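Local coordinates for protein 28 kDa product (PDB 1UKF) that acts as a papain-like cysteine protease that bacteria deliver into plant cells, where it interacts with PBS1 and elicits the hypersensitive response, at residues 1-13 with 146-159. Residues are numbered along the deposited sequence; the frame is centred on the assembly and turned at random.
Sequences SLSDFSVASRDVN and FDPNLGEFQSSRSA
Phe-146 meets Val-12 in the loop after 6-9, the antiparallel edge strand that this papain-like fold sets beside 151-156; Val-12 CG2 abuts the phenyl rim, in its plane. Next comes active-site Asp-147, whose OD1 is hydrogen-bonded to His-132 NE2 and closes an Asx turn on Asn-149 N. Pro-148 O accepts from Val-12 N at 2.9 Å, and Pro-148 CB lies beside Asn-13 CB. Asn-149 OD1, near His-132, accepts from Asn-13 ND2 at 3.0 Å, the donor above its carbonyl plane; a chi1 of -164°, swinging Asn-13 CG opposite its own N, carries ND2 there, close to active-site Cys-18. Leu-150 O accepts from Arg-10 N. Gly-151 pairs with Ser-9, its CA 3.3 Å from Ala-8 O in a CA-H...O contact. At Glu-152 a classic beta bulge makes one carbonyl O serve two amides, Val-7 N (3.0 Å) and Ala-8 N (3.2 Å), approaching from the same face; its carboxylate pairs with Arg-37. Phe-153 receives Leu-2 CG 3.6 Å from CE2, the side chains crossing at about a right angle. Gln-154 N bonds Phe-5 O, while its extended side chain crosses Val-7, NE2 donating to Glu-152 OE2 and OE1 bonded to Gln-142 NE2. Ser-155 CB and Ala-159 CB finish the row against Phe-5, the methyl at the ring edge, 3.9 Å from CE2.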
# COMPACT_ATOMS: atom_id res chain seq x y z
N SER A 1 -6.44 -17.11 -8.10
CA SER A 1 -5.34 -17.17 -7.10
C SER A 1 -4.51 -15.89 -7.13
O SER A 1 -4.41 -15.23 -8.16
CB SER A 1 -4.44 -18.38 -7.38
OG SER A 1 -3.37 -18.45 -6.45
N LEU A 2 -3.91 -15.55 -5.99
CA LEU A 2 -3.09 -14.34 -5.89
C LEU A 2 -1.89 -14.40 -6.84
O LEU A 2 -1.54 -13.40 -7.45
CB LEU A 2 -2.62 -14.15 -4.45
CG LEU A 2 -1.80 -12.89 -4.13
CD1 LEU A 2 -2.61 -11.65 -4.49
CD2 LEU A 2 -1.43 -12.87 -2.66
N SER A 3 -1.28 -15.58 -6.95
CA SER A 3 -0.12 -15.75 -7.83
C SER A 3 -0.49 -15.48 -9.28
O SER A 3 0.37 -15.13 -10.10
CB SER A 3 0.46 -17.16 -7.69
OG SER A 3 -0.49 -18.14 -8.07
N ASP A 4 -1.77 -15.65 -9.62
CA ASP A 4 -2.23 -15.42 -10.98
C ASP A 4 -2.13 -13.95 -11.35
O ASP A 4 -2.06 -13.61 -12.53
CB ASP A 4 -3.68 -15.90 -11.15
CG ASP A 4 -3.81 -17.40 -11.04
OD1 ASP A 4 -3.05 -18.12 -11.72
OD2 ASP A 4 -4.69 -17.87 -10.28
N PHE A 5 -2.13 -13.07 -10.35
CA PHE A 5 -2.03 -11.63 -10.58
C PHE A 5 -0.60 -11.12 -10.44
O PHE A 5 -0.33 -9.95 -10.73
CB PHE A 5 -2.93 -10.86 -9.61
CG PHE A 5 -4.39 -11.15 -9.77
CD1 PHE A 5 -5.05 -11.98 -8.87
CD2 PHE A 5 -5.10 -10.60 -10.83
CE1 PHE A 5 -6.41 -12.25 -9.03
CE2 PHE A 5 -6.46 -10.86 -10.99
CZ PHE A 5 -7.12 -11.69 -10.09
N SER A 6 0.31 -11.98 -10.02
CA SER A 6 1.70 -11.58 -9.84
C SER A 6 2.41 -11.23 -11.14
O SER A 6 2.35 -11.98 -12.11
CB SER A 6 2.48 -12.70 -9.14
OG SER A 6 3.85 -12.35 -9.04
N VAL A 7 3.08 -10.08 -11.17
CA VAL A 7 3.83 -9.68 -12.35
C VAL A 7 5.32 -9.57 -12.02
O VAL A 7 6.17 -9.66 -12.91
CB VAL A 7 3.33 -8.34 -12.95
CG1 VAL A 7 1.97 -8.55 -13.59
CG2 VAL A 7 3.26 -7.26 -11.89
N ALA A 8 5.64 -9.38 -10.75
CA ALA A 8 7.03 -9.29 -10.31
C ALA A 8 7.11 -9.62 -8.82
O ALA A 8 6.92 -8.75 -7.97
CB ALA A 8 7.60 -7.90 -10.57
N SER A 9 7.37 -10.89 -8.52
CA SER A 9 7.47 -11.35 -7.14
C SER A 9 8.79 -10.91 -6.53
O SER A 9 9.86 -11.09 -7.12
CB SER A 9 7.37 -12.88 -7.11
OG SER A 9 7.49 -13.36 -5.78
N ARG A 10 8.73 -10.33 -5.33
CA ARG A 10 9.93 -9.87 -4.65
C ARG A 10 9.60 -9.42 -3.24
O ARG A 10 8.80 -8.50 -3.04
CB ARG A 10 10.56 -8.70 -5.41
CG ARG A 10 12.07 -8.54 -5.18
CD ARG A 10 12.85 -9.64 -5.92
NE ARG A 10 12.58 -9.58 -7.35
CZ ARG A 10 13.17 -8.74 -8.19
NH1 ARG A 10 14.09 -7.89 -7.75
NH2 ARG A 10 12.82 -8.73 -9.47
N ASP A 11 10.20 -10.07 -2.25
CA ASP A 11 10.01 -9.68 -0.86
C ASP A 11 11.11 -8.66 -0.59
O ASP A 11 12.28 -9.04 -0.40
CB ASP A 11 10.18 -10.89 0.06
CG ASP A 11 10.05 -10.51 1.53
OD1 ASP A 11 10.01 -9.31 1.86
OD2 ASP A 11 10.00 -11.44 2.37
N VAL A 12 10.76 -7.39 -0.59
CA VAL A 12 11.74 -6.33 -0.38
C VAL A 12 11.57 -5.63 0.97
O VAL A 12 12.19 -4.59 1.21
CB VAL A 12 11.66 -5.27 -1.51
CG1 VAL A 12 12.00 -5.93 -2.84
CG2 VAL A 12 10.27 -4.65 -1.58
N ASN A 13 10.77 -6.22 1.86
CA ASN A 13 10.48 -5.62 3.15
C ASN A 13 11.15 -6.25 4.37
O ASN A 13 10.65 -6.14 5.49
CB ASN A 13 8.96 -5.59 3.35
CG ASN A 13 8.52 -4.65 4.46
OD1 ASN A 13 9.06 -3.55 4.61
ND2 ASN A 13 7.53 -5.07 5.23
N PHE A 146 1.25 -2.91 -5.24
CA PHE A 146 2.55 -3.30 -4.71
C PHE A 146 2.48 -3.54 -3.22
O PHE A 146 2.02 -2.68 -2.45
CB PHE A 146 3.59 -2.20 -5.00
CG PHE A 146 4.87 -2.34 -4.21
CD1 PHE A 146 5.73 -3.42 -4.41
CD2 PHE A 146 5.22 -1.38 -3.26
CE1 PHE A 146 6.91 -3.54 -3.68
CE2 PHE A 146 6.40 -1.49 -2.53
CZ PHE A 146 7.24 -2.58 -2.74
N ASP A 147 2.91 -4.73 -2.80
CA ASP A 147 2.96 -5.08 -1.39
C ASP A 147 4.44 -5.36 -1.12
O ASP A 147 5.00 -6.30 -1.67
CB ASP A 147 2.15 -6.35 -1.11
CG ASP A 147 2.17 -6.73 0.36
OD1 ASP A 147 3.16 -6.41 1.05
OD2 ASP A 147 1.20 -7.37 0.82
N PRO A 148 5.09 -4.54 -0.29
CA PRO A 148 6.51 -4.72 0.03
C PRO A 148 6.91 -6.15 0.43
O PRO A 148 8.05 -6.56 0.19
CB PRO A 148 6.75 -3.72 1.15
CG PRO A 148 5.79 -2.60 0.81
CD PRO A 148 4.54 -3.35 0.41
N ASN A 149 6.00 -6.90 1.04
CA ASN A 149 6.30 -8.27 1.46
C ASN A 149 6.25 -9.28 0.32
O ASN A 149 6.85 -10.35 0.43
CB ASN A 149 5.29 -8.77 2.51
CG ASN A 149 5.41 -8.07 3.84
OD1 ASN A 149 6.49 -7.70 4.28
ND2 ASN A 149 4.28 -7.93 4.52
N LEU A 150 5.55 -8.94 -0.76
CA LEU A 150 5.34 -9.87 -1.87
C LEU A 150 5.81 -9.47 -3.26
O LEU A 150 6.28 -10.31 -4.02
CB LEU A 150 3.85 -10.21 -1.94
CG LEU A 150 3.25 -10.78 -0.65
CD1 LEU A 150 1.73 -10.71 -0.72
CD2 LEU A 150 3.72 -12.22 -0.46
N GLY A 151 5.66 -8.19 -3.60
CA GLY A 151 6.06 -7.74 -4.92
C GLY A 151 4.92 -6.99 -5.59
O GLY A 151 4.03 -6.46 -4.92
N GLU A 152 4.95 -6.95 -6.93
CA GLU A 152 3.92 -6.24 -7.67
C GLU A 152 2.92 -7.18 -8.34
O GLU A 152 3.29 -8.24 -8.86
CB GLU A 152 4.55 -5.33 -8.73
CG GLU A 152 3.55 -4.37 -9.37
CD GLU A 152 4.18 -3.37 -10.33
OE1 GLU A 152 5.23 -2.79 -9.99
OE2 GLU A 152 3.60 -3.15 -11.42
N PHE A 153 1.66 -6.78 -8.30
CA PHE A 153 0.56 -7.53 -8.89
C PHE A 153 -0.18 -6.59 -9.83
O PHE A 153 -0.15 -5.37 -9.66
CB PHE A 153 -0.41 -8.01 -7.81
CG PHE A 153 0.24 -8.88 -6.76
CD1 PHE A 153 0.96 -8.31 -5.71
CD2 PHE A 153 0.15 -10.26 -6.85
CE1 PHE A 153 1.59 -9.11 -4.76
CE2 PHE A 153 0.78 -11.07 -5.91
CZ PHE A 153 1.50 -10.50 -4.86
N GLN A 154 -0.85 -7.17 -10.82
CA GLN A 154 -1.61 -6.38 -11.77
C GLN A 154 -2.87 -7.11 -12.19
O GLN A 154 -2.90 -8.35 -12.25
CB GLN A 154 -0.76 -6.07 -13.01
CG GLN A 154 0.28 -4.99 -12.78
CD GLN A 154 1.11 -4.71 -14.01
OE1 GLN A 154 0.65 -4.91 -15.14
NE2 GLN A 154 2.33 -4.21 -13.81
N SER A 155 -3.91 -6.34 -12.46
CA SER A 155 -5.19 -6.90 -12.90
C SER A 155 -5.92 -5.82 -13.68
O SER A 155 -5.50 -4.67 -13.71
CB SER A 155 -6.05 -7.29 -11.69
OG SER A 155 -6.59 -6.14 -11.04
N SER A 156 -6.99 -6.21 -14.33
CA SER A 156 -7.81 -5.24 -15.04
C SER A 156 -8.59 -4.59 -13.90
O SER A 156 -8.59 -5.11 -12.78
CB SER A 156 -8.78 -5.96 -15.97
OG SER A 156 -9.61 -6.83 -15.23
N ARG A 157 -9.25 -3.47 -14.16
CA ARG A 157 -10.04 -2.86 -13.09
C ARG A 157 -11.14 -3.86 -12.72
O ARG A 157 -11.53 -3.97 -11.56
CB ARG A 157 -10.65 -1.53 -13.56
CG ARG A 157 -9.63 -0.49 -14.00
CD ARG A 157 -10.21 0.92 -13.98
NE ARG A 157 -11.45 1.07 -14.75
CZ ARG A 157 -11.54 1.70 -15.92
NH1 ARG A 157 -10.47 2.24 -16.49
NH2 ARG A 157 -12.72 1.81 -16.51
N SER A 158 -11.61 -4.60 -13.72
CA SER A 158 -12.66 -5.60 -13.54
C SER A 158 -12.33 -6.66 -12.50
O SER A 158 -13.18 -7.05 -11.69
CB SER A 158 -12.97 -6.30 -14.86
OG SER A 158 -13.36 -5.39 -15.87
N ALA A 159 -11.09 -7.14 -12.52
CA ALA A 159 -10.65 -8.19 -11.61
C ALA A 159 -10.01 -7.71 -10.31
O ALA A 159 -9.59 -8.52 -9.48
CB ALA A 159 -9.69 -9.13 -12.34
O HOH W 1 4.16 -10.52 -7.16
O HOH W 2 6.03 -12.92 -3.68
O HOH W 3 9.04 -9.04 4.41